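Local coordinates for telomerase reverse transcriptase (PDB 6ZD1), which probably extends chromosome ends by copying, as a reverse transcriptase, a template within the RNA component of telomerase, at residues P283-L288 with L602-N607; S437-A442 with G470-I475; S573-K578 with K590-S595. All blocks are in the same frame, centred on the assembly; numbering follows the deposited sequence.

The three contacts differ in depth and chemistry. Interaction 2 is buried and wholly apolar at its point of contact: it joins two helices of the reverse transcriptase domain. Interactions 1 and 3 are surface contacts. Interaction 1 sets an arginine of helix 263-298 against a phenylalanine of loop 602-607. Interaction 3 stacks a loop proline on a phenylalanine of helix 582-596, the helix that precedes that same loop. Interactions 1 and 2 touch, since L288 packs on I471 and I475, and their centres are about 11 Å apart. Interaction 3 lies on the opposite side of the chain's centre, about 30 Å from interaction 1 between centres.

Interaction 1: P283-L288 with L602-N607; sequences PVRQVL and LDFSSN
R285 reaches from helix 263-298 of the reverse transcriptase fold to F604. F604 lies in the loop that leads into helix 609-637, in the helical C-terminal region, consistent with the thumb of telomerase. The tight part of the contact is the end of the arginine. One face of its guanidinium lies over F604 CD1, which sits off-centre, 3.7 Å above the plane. R285 NH1 lies 3.8 Å from F604 CB. The two flat groups are inclined by 36°, so this is not a parallel stack. R285 CG is anti to the backbone N (chi1 -178°), and the chain bends at chi3 (61°); this bend brings the guanidinium obliquely up to the ring, so that one of its own faces meets CD1. F604 is itself placed by L609 and I612 of helix 609-637, while its backbone N is hydrogen-bonded to N664 OD1.

The loose part is at S605. Its N lies near the guanidinium plane, 4.1 Å from R285 NH1, and its OG makes a weak hydrogen bond elsewhere, to F466 O. All three touching residues are partly exposed. Across the contact, the closest polar approach is R285 NH1 to F604 O, at 3.3 Å.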
ATOM      1  N   PRO A 283      19.041  -4.004   8.380  1.00 79.71           N
ATOM      2  CA  PRO A 283      20.142  -3.095   8.746  1.00 77.06           C
ATOM      3  C   PRO A 283      20.641  -2.255   7.586  1.00 74.53           C
ATOM      4  O   PRO A 283      20.906  -1.060   7.767  1.00 74.37           O
ATOM      5  CB  PRO A 283      21.224  -4.053   9.264  1.00 79.65           C
ATOM      6  CG  PRO A 283      20.468  -5.227   9.754  1.00 81.20           C
ATOM      7  CD  PRO A 283      19.345  -5.393   8.774  1.00 79.02           C
ATOM      8  N   VAL A 284      20.766  -2.843   6.394  1.00 73.17           N
ATOM      9  CA  VAL A 284      21.250  -2.086   5.240  1.00 70.50           C
ATOM     10  C   VAL A 284      20.331  -0.903   4.966  1.00 67.82           C
ATOM     11  O   VAL A 284      20.787   0.226   4.753  1.00 66.72           O
ATOM     12  CB  VAL A 284      21.384  -3.000   4.009  1.00 69.15           C
ATOM     13  CG1 VAL A 284      21.517  -2.170   2.738  1.00 66.24           C
ATOM     14  CG2 VAL A 284      22.585  -3.914   4.162  1.00 70.01           C
ATOM     15  N   ARG A 285      19.016  -1.138   5.001  1.00 67.11           N
ATOM     16  CA  ARG A 285      18.079  -0.045   4.768  1.00 64.18           C
ATOM     17  C   ARG A 285      18.139   0.983   5.893  1.00 64.81           C
ATOM     18  O   ARG A 285      18.038   2.191   5.642  1.00 62.50           O
ATOM     19  CB  ARG A 285      16.661  -0.590   4.606  1.00 62.62           C
ATOM     20  CG  ARG A 285      15.631   0.481   4.305  1.00 76.62           C
ATOM     21  CD  ARG A 285      14.372  -0.097   3.685  1.00 73.66           C
ATOM     22  NE  ARG A 285      13.701  -1.054   4.558  1.00 87.36           N
ATOM     23  CZ  ARG A 285      12.506  -1.577   4.300  1.00102.12           C
ATOM     24  NH1 ARG A 285      11.854  -1.227   3.198  1.00 93.35           N
ATOM     25  NH2 ARG A 285      11.957  -2.445   5.141  1.00 99.99           N
ATOM     26  N   GLN A 286      18.344   0.531   7.136  1.00 66.87           N
ATOM     27  CA  GLN A 286      18.398   1.469   8.256  1.00 67.27           C
ATOM     28  C   GLN A 286      19.608   2.391   8.154  1.00 67.83           C
ATOM     29  O   GLN A 286      19.497   3.599   8.400  1.00 66.32           O
ATOM     30  CB  GLN A 286      18.431   0.717   9.586  1.00 69.87           C
ATOM     31  CG  GLN A 286      17.130   0.045   9.986  1.00 68.74           C
ATOM     32  CD  GLN A 286      17.239  -0.626  11.345  1.00 72.40           C
ATOM     33  OE1 GLN A 286      17.451   0.039  12.361  1.00 71.80           O
ATOM     34  NE2 GLN A 286      17.110  -1.948  11.367  1.00 72.67           N
ATOM     35  N   VAL A 287      20.770   1.842   7.793  1.00 69.82           N
ATOM     36  CA  VAL A 287      21.974   2.664   7.714  1.00 69.47           C
ATOM     37  C   VAL A 287      21.882   3.626   6.538  1.00 67.78           C
ATOM     38  O   VAL A 287      22.272   4.795   6.642  1.00 67.20           O
ATOM     39  CB  VAL A 287      23.223   1.771   7.624  1.00 70.93           C
ATOM     40  CG1 VAL A 287      24.482   2.624   7.518  1.00 70.58           C
ATOM     41  CG2 VAL A 287      23.293   0.847   8.827  1.00 72.23           C
ATOM     42  N   LEU A 288      21.340   3.163   5.411  1.00 66.79           N
ATOM     43  CA  LEU A 288      21.147   4.057   4.274  1.00 65.08           C
ATOM     44  C   LEU A 288      20.222   5.209   4.641  1.00 65.28           C
ATOM     45  O   LEU A 288      20.472   6.361   4.265  1.00 61.08           O
ATOM     46  CB  LEU A 288      20.593   3.283   3.080  1.00 60.76           C
ATOM     47  CG  LEU A 288      21.526   2.264   2.424  1.00 62.63           C
ATOM     48  CD1 LEU A 288      20.799   1.531   1.314  1.00 59.48           C
ATOM     49  CD2 LEU A 288      22.777   2.939   1.891  1.00 62.60           C
ATOM     50  N   LEU A 602       1.073   1.705   2.271  1.00 64.93           N
ATOM     51  CA  LEU A 602       1.813   1.137   3.383  1.00 63.41           C
ATOM     52  C   LEU A 602       3.116   0.508   2.922  1.00 77.94           C
ATOM     53  O   LEU A 602       3.854  -0.041   3.746  1.00 76.53           O
ATOM     54  CB  LEU A 602       0.949   0.101   4.112  1.00 67.22           C
ATOM     55  CG  LEU A 602      -0.465   0.581   4.446  1.00 67.63           C
ATOM     56  CD1 LEU A 602      -1.276  -0.532   5.086  1.00 75.87           C
ATOM     57  CD2 LEU A 602      -0.409   1.799   5.353  1.00 57.63           C
ATOM     58  N   ASP A 603       3.423   0.599   1.627  1.00 80.82           N
ATOM     59  CA  ASP A 603       4.603  -0.027   1.036  1.00 90.65           C
ATOM     60  C   ASP A 603       5.840   0.781   1.416  1.00 91.38           C
ATOM     61  O   ASP A 603       5.997   1.932   0.992  1.00 86.60           O
ATOM     62  CB  ASP A 603       4.426  -0.131  -0.480  1.00 85.22           C
ATOM     63  CG  ASP A 603       5.586  -0.837  -1.176  1.00 77.46           C
ATOM     64  OD1 ASP A 603       6.692  -0.265  -1.243  1.00 93.19           O
ATOM     65  OD2 ASP A 603       5.387  -1.965  -1.671  1.00 92.75           O
ATOM     66  N   PHE A 604       6.712   0.178   2.226  1.00 93.28           N
ATOM     67  CA  PHE A 604       7.965   0.794   2.643  1.00 88.00           C
ATOM     68  C   PHE A 604       9.073   0.622   1.613  1.00 92.14           C
ATOM     69  O   PHE A 604      10.132   1.242   1.752  1.00 79.96           O
ATOM     70  CB  PHE A 604       8.405   0.206   3.989  1.00 90.16           C
ATOM     71  CG  PHE A 604       9.246   1.133   4.820  1.00 98.30           C
ATOM     72  CD1 PHE A 604       9.839   0.683   5.991  1.00 98.04           C
ATOM     73  CD2 PHE A 604       9.435   2.454   4.443  1.00 95.55           C
ATOM     74  CE1 PHE A 604      10.615   1.529   6.762  1.00 97.17           C
ATOM     75  CE2 PHE A 604      10.209   3.305   5.211  1.00104.99           C
ATOM     76  CZ  PHE A 604      10.802   2.842   6.371  1.00104.09           C
ATOM     77  N   SER A 605       8.869  -0.220   0.600  1.00 85.43           N
ATOM     78  CA  SER A 605       9.826  -0.340  -0.491  1.00 85.01           C
ATOM     79  C   SER A 605       9.729   0.808  -1.484  1.00 86.75           C
ATOM     80  O   SER A 605      10.647   0.987  -2.289  1.00 91.56           O
ATOM     81  CB  SER A 605       9.632  -1.665  -1.228  1.00 87.24           C
ATOM     82  OG  SER A 605       9.921  -2.762  -0.383  1.00102.80           O
ATOM     83  N   SER A 606       8.635   1.569  -1.468  1.00 83.45           N
ATOM     84  CA  SER A 606       8.434   2.652  -2.419  1.00 90.41           C
ATOM     85  C   SER A 606       8.195   4.013  -1.776  1.00 83.13           C
ATOM     86  O   SER A 606       8.286   5.026  -2.478  1.00 92.73           O
ATOM     87  CB  SER A 606       7.251   2.332  -3.348  1.00 90.70           C
ATOM     88  OG  SER A 606       7.359   1.022  -3.878  1.00 98.54           O
ATOM     89  N   ASN A 607       7.914   4.074  -0.476  1.00 79.02           N
ATOM     90  CA  ASN A 607       7.605   5.330   0.192  1.00 84.26           C
ATOM     91  C   ASN A 607       8.408   5.446   1.479  1.00 90.25           C
ATOM     92  O   ASN A 607       8.858   4.450   2.051  1.00 81.63           O
ATOM     93  CB  ASN A 607       6.108   5.451   0.527  1.00 84.81           C
ATOM     94  CG  ASN A 607       5.213   5.065  -0.630  1.00 87.76           C
ATOM     95  OD1 ASN A 607       4.911   5.882  -1.500  1.00101.14           O
ATOM     96  ND2 ASN A 607       4.771   3.814  -0.640  1.00 86.09           N
TER

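Interaction 2: S437-A442 with G470-I475; sequences SQIEDA and GIFCDI
The F472 ring is the flat group of this contact. It is set in helix-to-helix packing in the reverse transcriptase fold, between helix 428-440 and helix 469-484. Helix 469-484 begins at the end of a QGFSLSG sequence, consistent with motif B of the reverse transcriptase palm. I439 CD1 lies over one face of the ring, 4.0 Å above the plane and displaced toward the rim. Q438 CB sits at the edge, near the ring plane, 4.2 Å from F472 CE2. The CE2-CZ end of the ring meets both CG1 and CD1 of the isoleucine: F472 CZ lies 3.9 Å from I439 CG1 and 4.1 Å from I439 CD1.

The torsions explain the fit. F472 CG is anti to the carbonyl carbon (chi1 -79°), and the ring extends toward helix 428-440. I439 also has CG1 anti to its carbonyl carbon, and its extended chi2 (160°) carries CD1 over the ring. Q438 touches with CB alone; its end turns away, and its side chain packs on F466 and L468. All three residues are buried. L352 of helix 349-359 touches both I439 and F472, and I356 adds to the packing on F472. The closest touch between the two segments is I439 CG1 on F472 CE2, at 3.5 Å.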
ATOM      1  N   SER A 437      24.693  -6.309  -4.707  1.00 63.33           N
ATOM      2  CA  SER A 437      24.007  -7.551  -5.046  1.00 64.04           C
ATOM      3  C   SER A 437      22.559  -7.292  -5.450  1.00 68.83           C
ATOM      4  O   SER A 437      22.061  -7.888  -6.412  1.00 68.83           O
ATOM      5  CB  SER A 437      24.071  -8.524  -3.870  1.00 64.51           C
ATOM      6  OG  SER A 437      23.322  -9.695  -4.142  1.00 74.14           O
ATOM      7  N   GLN A 438      21.871  -6.398  -4.736  1.00 64.08           N
ATOM      8  CA  GLN A 438      20.492  -6.077  -5.092  1.00 68.98           C
ATOM      9  C   GLN A 438      20.418  -5.364  -6.437  1.00 65.50           C
ATOM     10  O   GLN A 438      19.488  -5.593  -7.217  1.00 69.76           O
ATOM     11  CB  GLN A 438      19.850  -5.220  -4.001  1.00 69.66           C
ATOM     12  CG  GLN A 438      19.648  -5.935  -2.672  1.00 74.95           C
ATOM     13  CD  GLN A 438      18.388  -6.779  -2.639  1.00 79.21           C
ATOM     14  OE1 GLN A 438      17.294  -6.292  -2.922  1.00 83.57           O
ATOM     15  NE2 GLN A 438      18.537  -8.054  -2.290  1.00 78.10           N
ATOM     16  N   ILE A 439      21.385  -4.493  -6.725  1.00 56.66           N
ATOM     17  CA  ILE A 439      21.370  -3.763  -7.988  1.00 54.72           C
ATOM     18  C   ILE A 439      21.729  -4.686  -9.145  1.00 61.57           C
ATOM     19  O   ILE A 439      21.027  -4.737 -10.162  1.00 61.16           O
ATOM     20  CB  ILE A 439      22.333  -2.564  -7.928  1.00 60.64           C
ATOM     21  CG1 ILE A 439      21.893  -1.557  -6.868  1.00 60.47           C
ATOM     22  CG2 ILE A 439      22.436  -1.899  -9.292  1.00 52.52           C
ATOM     23  CD1 ILE A 439      23.008  -0.629  -6.433  1.00 53.51           C
ATOM     24  N   GLU A 440      22.818  -5.439  -9.002  1.00 66.86           N
ATOM     25  CA  GLU A 440      23.402  -6.140 -10.138  1.00 69.55           C
ATOM     26  C   GLU A 440      22.865  -7.552 -10.331  1.00 71.83           C
ATOM     27  O   GLU A 440      22.941  -8.074 -11.448  1.00 71.89           O
ATOM     28  CB  GLU A 440      24.926  -6.191  -9.987  1.00 63.87           C
ATOM     29  CG  GLU A 440      25.560  -4.823  -9.766  1.00 71.42           C
ATOM     30  CD  GLU A 440      27.051  -4.891  -9.481  1.00 81.64           C
ATOM     31  OE1 GLU A 440      27.760  -3.914  -9.815  1.00 57.41           O
ATOM     32  OE2 GLU A 440      27.510  -5.913  -8.921  1.00 79.01           O
ATOM     33  N   ASP A 441      22.309  -8.177  -9.292  1.00 65.73           N
ATOM     34  CA  ASP A 441      21.874  -9.565  -9.377  1.00 62.77           C
ATOM     35  C   ASP A 441      20.363  -9.727  -9.290  1.00 74.43           C
ATOM     36  O   ASP A 441      19.881 -10.858  -9.182  1.00 83.99           O
ATOM     37  CB  ASP A 441      22.540 -10.407  -8.285  1.00 75.71           C
ATOM     38  CG  ASP A 441      24.052 -10.310  -8.312  1.00 75.57           C
ATOM     39  OD1 ASP A 441      24.631  -9.814  -7.325  1.00 89.81           O
ATOM     40  OD2 ASP A 441      24.661 -10.723  -9.322  1.00 92.19           O
ATOM     41  N   ALA A 442      19.602  -8.637  -9.331  1.00 79.30           N
ATOM     42  CA  ALA A 442      18.151  -8.748  -9.290  1.00 68.93           C
ATOM     43  C   ALA A 442      17.654  -9.417 -10.567  1.00 61.58           C
ATOM     44  O   ALA A 442      17.957  -8.960 -11.674  1.00 76.29           O
ATOM     45  CB  ALA A 442      17.511  -7.374  -9.113  1.00 61.06           C
ATOM     46  N   GLY A 470      13.188   1.808  -3.407  1.00 56.95           N
ATOM     47  CA  GLY A 470      12.744   3.158  -3.108  1.00 49.28           C
ATOM     48  C   GLY A 470      13.850   4.019  -2.530  1.00 49.60           C
ATOM     49  O   GLY A 470      14.040   5.164  -2.950  1.00 56.32           O
ATOM     50  N   ILE A 471      14.626   3.468  -1.595  1.00 51.54           N
ATOM     51  CA  ILE A 471      15.687   4.270  -1.000  1.00 50.68           C
ATOM     52  C   ILE A 471      16.845   4.434  -1.976  1.00 51.61           C
ATOM     53  O   ILE A 471      17.562   5.442  -1.932  1.00 50.99           O
ATOM     54  CB  ILE A 471      16.142   3.665   0.341  1.00 52.70           C
ATOM     55  CG1 ILE A 471      17.029   4.660   1.093  1.00 55.51           C
ATOM     56  CG2 ILE A 471      16.867   2.342   0.129  1.00 63.33           C
ATOM     57  CD1 ILE A 471      17.133   4.378   2.572  1.00 59.07           C
ATOM     58  N   PHE A 472      17.038   3.473  -2.886  1.00 51.40           N
ATOM     59  CA  PHE A 472      18.015   3.670  -3.951  1.00 61.91           C
ATOM     60  C   PHE A 472      17.690   4.931  -4.741  1.00 55.22           C
ATOM     61  O   PHE A 472      18.521   5.840  -4.856  1.00 53.59           O
ATOM     62  CB  PHE A 472      18.045   2.454  -4.881  1.00 55.86           C
ATOM     63  CG  PHE A 472      18.819   1.284  -4.342  1.00 54.52           C
ATOM     64  CD1 PHE A 472      19.688   1.441  -3.274  1.00 55.06           C
ATOM     65  CD2 PHE A 472      18.686   0.026  -4.917  1.00 52.17           C
ATOM     66  CE1 PHE A 472      20.405   0.363  -2.783  1.00 56.07           C
ATOM     67  CE2 PHE A 472      19.401  -1.059  -4.428  1.00 53.80           C
ATOM     68  CZ  PHE A 472      20.262  -0.888  -3.362  1.00 62.73           C
ATOM     69  N   CYS A 473      16.450   5.033  -5.226  1.00 59.84           N
ATOM     70  CA  CYS A 473      16.052   6.194  -6.012  1.00 56.99           C
ATOM     71  C   CYS A 473      16.147   7.474  -5.191  1.00 54.94           C
ATOM     72  O   CYS A 473      16.469   8.537  -5.734  1.00 50.90           O
ATOM     73  CB  CYS A 473      14.629   5.988  -6.538  1.00 51.78           C
ATOM     74  SG  CYS A 473      14.036   7.232  -7.698  1.00 96.54           S
ATOM     75  N   ASP A 474      15.918   7.383  -3.880  1.00 52.84           N
ATOM     76  CA  ASP A 474      16.030   8.556  -3.017  1.00 49.14           C
ATOM     77  C   ASP A 474      17.484   8.988  -2.863  1.00 56.31           C
ATOM     78  O   ASP A 474      17.791  10.184  -2.918  1.00 59.01           O
ATOM     79  CB  ASP A 474      15.408   8.252  -1.654  1.00 66.59           C
ATOM     80  CG  ASP A 474      15.104   9.504  -0.852  1.00 68.35           C
ATOM     81  OD1 ASP A 474      15.319  10.622  -1.369  1.00 60.89           O
ATOM     82  OD2 ASP A 474      14.641   9.365   0.300  1.00 72.02           O
ATOM     83  N   ILE A 475      18.390   8.027  -2.673  1.00 61.85           N
ATOM     84  CA  ILE A 475      19.812   8.344  -2.558  1.00 57.88           C
ATOM     85  C   ILE A 475      20.311   9.014  -3.833  1.00 59.18           C
ATOM     86  O   ILE A 475      20.998  10.042  -3.789  1.00 61.07           O
ATOM     87  CB  ILE A 475      20.624   7.076  -2.239  1.00 67.60           C
ATOM     88  CG1 ILE A 475      20.342   6.588  -0.818  1.00 55.96           C
ATOM     89  CG2 ILE A 475      22.113   7.327  -2.423  1.00 55.44           C
ATOM     90  CD1 ILE A 475      21.039   5.283  -0.494  1.00 54.99           C
TER

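Interaction 3: S573-K578 with K590-S595; sequences SRPTCK and KQFYCS
P575 lies over the face of the F592 ring. Its CB stands 4.2 Å from the ring centroid, only 2° off the ring normal. This is a CH-pi contact centred on the ring. P575 CA adds to the same contact, 4.0 Å from F592 CD1, and P575 CG meets F592 CZ at 4.1 Å. The two side chains lie alongside each other and point the same way. S573 O comes in obliquely, 3.2 Å from F592 CE1. R574 adds little: its CB points away from the helix, and its side chain is exposed.

The next shell sets these groups in place. F592 has CG anti to the backbone N (chi1 169°), and its side chain leaves the helix on the side of the loop. The ring is turned broadside to the proline. P575 is backed by A626 of helix 609-637 and by L589, one turn before F592. T576, next in the chain, has a left-handed backbone conformation. T576 OG1 donates to P575 O at 2.6 Å, coming from above the carbonyl plane.

Y593, the next residue of the helix, packs on helices 609-637 and 642-664. A proline-aromatic CH-pi contact, with packing of P575 on A626 and L589, thus lays the loop on the outside of a helical bundle, in a region consistent with the C-terminal thumb of telomerase.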
ATOM      1  N   SER A 573     -13.152   9.937  -1.430  1.00100.17           N
ATOM      2  CA  SER A 573     -14.321  10.794  -1.551  1.00108.25           C
ATOM      3  C   SER A 573     -15.180  10.716  -0.288  1.00114.12           C
ATOM      4  O   SER A 573     -14.793  10.125   0.724  1.00114.20           O
ATOM      5  CB  SER A 573     -15.119  10.420  -2.797  1.00111.61           C
ATOM      6  OG  SER A 573     -16.191  11.327  -2.998  1.00130.13           O
ATOM      7  N   ARG A 574     -16.370  11.325  -0.355  1.00 98.03           N
ATOM      8  CA  ARG A 574     -17.340  11.499   0.722  1.00119.17           C
ATOM      9  C   ARG A 574     -17.513  10.232   1.555  1.00122.42           C
ATOM     10  O   ARG A 574     -17.807   9.160   1.011  1.00124.05           O
ATOM     11  CB  ARG A 574     -18.688  11.942   0.139  1.00 98.88           C
ATOM     12  CG  ARG A 574     -19.838  12.006   1.137  1.00 94.00           C
ATOM     13  CD  ARG A 574     -21.121  12.484   0.459  1.00104.93           C
ATOM     14  NE  ARG A 574     -22.310  12.264   1.282  1.00102.12           N
ATOM     15  CZ  ARG A 574     -23.539  12.645   0.939  1.00123.14           C
ATOM     16  NH1 ARG A 574     -23.750  13.272  -0.210  1.00118.68           N
ATOM     17  NH2 ARG A 574     -24.562  12.400   1.750  1.00107.71           N
ATOM     18  N   PRO A 575     -17.307  10.310   2.875  1.00110.28           N
ATOM     19  CA  PRO A 575     -17.537   9.139   3.735  1.00 94.19           C
ATOM     20  C   PRO A 575     -19.008   8.824   3.994  1.00107.37           C
ATOM     21  O   PRO A 575     -19.286   7.839   4.688  1.00120.10           O
ATOM     22  CB  PRO A 575     -16.818   9.521   5.042  1.00 92.92           C
ATOM     23  CG  PRO A 575     -15.897  10.654   4.673  1.00101.58           C
ATOM     24  CD  PRO A 575     -16.606  11.390   3.587  1.00110.95           C
ATOM     25  N   THR A 576     -19.949   9.616   3.467  1.00113.85           N
ATOM     26  CA  THR A 576     -21.386   9.299   3.471  1.00114.29           C
ATOM     27  C   THR A 576     -21.925   9.074   4.889  1.00124.30           C
ATOM     28  O   THR A 576     -22.369   7.981   5.251  1.00120.79           O
ATOM     29  CB  THR A 576     -21.693   8.096   2.568  1.00117.23           C
ATOM     30  OG1 THR A 576     -21.117   6.906   3.122  1.00128.00           O
ATOM     31  CG2 THR A 576     -21.137   8.324   1.169  1.00118.52           C
ATOM     32  N   CYS A 577     -21.879  10.136   5.693  1.00133.52           N
ATOM     33  CA  CYS A 577     -22.232  10.070   7.114  1.00105.58           C
ATOM     34  C   CYS A 577     -23.617  10.678   7.340  1.00112.03           C
ATOM     35  O   CYS A 577     -23.758  11.877   7.586  1.00125.35           O
ATOM     36  CB  CYS A 577     -21.171  10.782   7.946  1.00117.10           C
ATOM     37  SG  CYS A 577     -20.674  12.410   7.302  1.00151.04           S
ATOM     38  N   LYS A 578     -24.651   9.832   7.266  1.00117.31           N
ATOM     39  CA  LYS A 578     -26.011  10.229   7.645  1.00109.16           C
ATOM     40  C   LYS A 578     -26.744   8.973   8.116  1.00128.82           C
ATOM     41  O   LYS A 578     -27.224   8.192   7.290  1.00132.20           O
ATOM     42  CB  LYS A 578     -26.740  10.897   6.486  1.00109.74           C
ATOM     43  CG  LYS A 578     -28.064  11.541   6.883  1.00123.20           C
ATOM     44  CD  LYS A 578     -29.004  11.681   5.694  1.00127.38           C
ATOM     45  CE  LYS A 578     -29.496  10.320   5.217  1.00129.63           C
ATOM     46  NZ  LYS A 578     -30.279   9.610   6.268  1.00142.89           N
ATOM     47  N   LYS A 590     -16.003   1.989   8.915  1.00 50.47           N
ATOM     48  CA  LYS A 590     -15.008   0.927   8.853  1.00 56.86           C
ATOM     49  C   LYS A 590     -14.873   0.414   7.427  1.00 55.23           C
ATOM     50  O   LYS A 590     -13.758   0.145   6.961  1.00 59.12           O
ATOM     51  CB  LYS A 590     -15.381  -0.204   9.814  1.00 54.35           C
ATOM     52  CG  LYS A 590     -14.207  -1.069  10.255  1.00 66.87           C
ATOM     53  CD  LYS A 590     -13.888  -2.108   9.214  1.00 58.55           C
ATOM     54  CE  LYS A 590     -12.565  -2.788   9.460  1.00 70.74           C
ATOM     55  NZ  LYS A 590     -12.289  -3.731   8.317  1.00 46.19           N
ATOM     56  N   GLN A 591     -15.994   0.303   6.708  1.00 51.16           N
ATOM     57  CA  GLN A 591     -15.935  -0.014   5.285  1.00 51.58           C
ATOM     58  C   GLN A 591     -15.167   1.051   4.514  1.00 54.45           C
ATOM     59  O   GLN A 591     -14.306   0.727   3.688  1.00 63.03           O
ATOM     60  CB  GLN A 591     -17.345  -0.160   4.721  1.00 48.38           C
ATOM     61  CG  GLN A 591     -17.979  -1.484   5.044  1.00 68.00           C
ATOM     62  CD  GLN A 591     -17.130  -2.640   4.560  1.00 76.03           C
ATOM     63  OE1 GLN A 591     -16.912  -2.806   3.357  1.00 77.63           O
ATOM     64  NE2 GLN A 591     -16.626  -3.437   5.497  1.00 65.11           N
ATOM     65  N   PHE A 592     -15.448   2.328   4.789  1.00 54.56           N
ATOM     66  CA  PHE A 592     -14.762   3.409   4.085  1.00 54.34           C
ATOM     67  C   PHE A 592     -13.262   3.366   4.335  1.00 60.57           C
ATOM     68  O   PHE A 592     -12.464   3.545   3.405  1.00 66.89           O
ATOM     69  CB  PHE A 592     -15.339   4.758   4.512  1.00 58.38           C
ATOM     70  CG  PHE A 592     -14.537   5.940   4.038  1.00 67.05           C
ATOM     71  CD1 PHE A 592     -14.713   6.445   2.760  1.00 72.32           C
ATOM     72  CD2 PHE A 592     -13.615   6.552   4.874  1.00 62.80           C
ATOM     73  CE1 PHE A 592     -13.980   7.532   2.320  1.00 80.86           C
ATOM     74  CE2 PHE A 592     -12.876   7.638   4.437  1.00 77.32           C
ATOM     75  CZ  PHE A 592     -13.060   8.130   3.159  1.00 79.44           C
ATOM     76  N   TYR A 593     -12.858   3.109   5.580  1.00 51.95           N
ATOM     77  CA  TYR A 593     -11.438   3.129   5.921  1.00 49.57           C
ATOM     78  C   TYR A 593     -10.683   2.029   5.188  1.00 60.10           C
ATOM     79  O   TYR A 593      -9.653   2.284   4.553  1.00 63.05           O
ATOM     80  CB  TYR A 593     -11.265   2.986   7.432  1.00 47.49           C
ATOM     81  CG  TYR A 593      -9.851   3.197   7.914  1.00 52.84           C
ATOM     82  CD1 TYR A 593      -9.403   4.464   8.252  1.00 51.85           C
ATOM     83  CD2 TYR A 593      -8.967   2.131   8.042  1.00 45.49           C
ATOM     84  CE1 TYR A 593      -8.114   4.671   8.692  1.00 52.25           C
ATOM     85  CE2 TYR A 593      -7.668   2.332   8.485  1.00 43.02           C
ATOM     86  CZ  TYR A 593      -7.250   3.606   8.809  1.00 50.06           C
ATOM     87  OH  TYR A 593      -5.967   3.828   9.254  1.00 56.84           O
ATOM     88  N   CYS A 594     -11.190   0.795   5.250  1.00 55.18           N
ATOM     89  CA  CYS A 594     -10.523  -0.304   4.556  1.00 59.89           C
ATOM     90  C   CYS A 594     -10.560  -0.122   3.049  1.00 61.92           C
ATOM     91  O   CYS A 594      -9.636  -0.554   2.353  1.00 58.40           O
ATOM     92  CB  CYS A 594     -11.154  -1.641   4.936  1.00 60.15           C
ATOM     93  SG  CYS A 594     -10.990  -2.052   6.676  1.00 66.06           S
ATOM     94  N   SER A 595     -11.610   0.515   2.525  1.00 71.07           N
ATOM     95  CA  SER A 595     -11.700   0.694   1.081  1.00 63.68           C
ATOM     96  C   SER A 595     -10.632   1.650   0.569  1.00 69.85           C
ATOM     97  O   SER A 595     -10.182   1.515  -0.574  1.00 73.67           O
ATOM     98  CB  SER A 595     -13.090   1.202   0.697  1.00 66.67           C
ATOM     99  OG  SER A 595     -13.191   1.402  -0.704  1.00 98.04           O
TER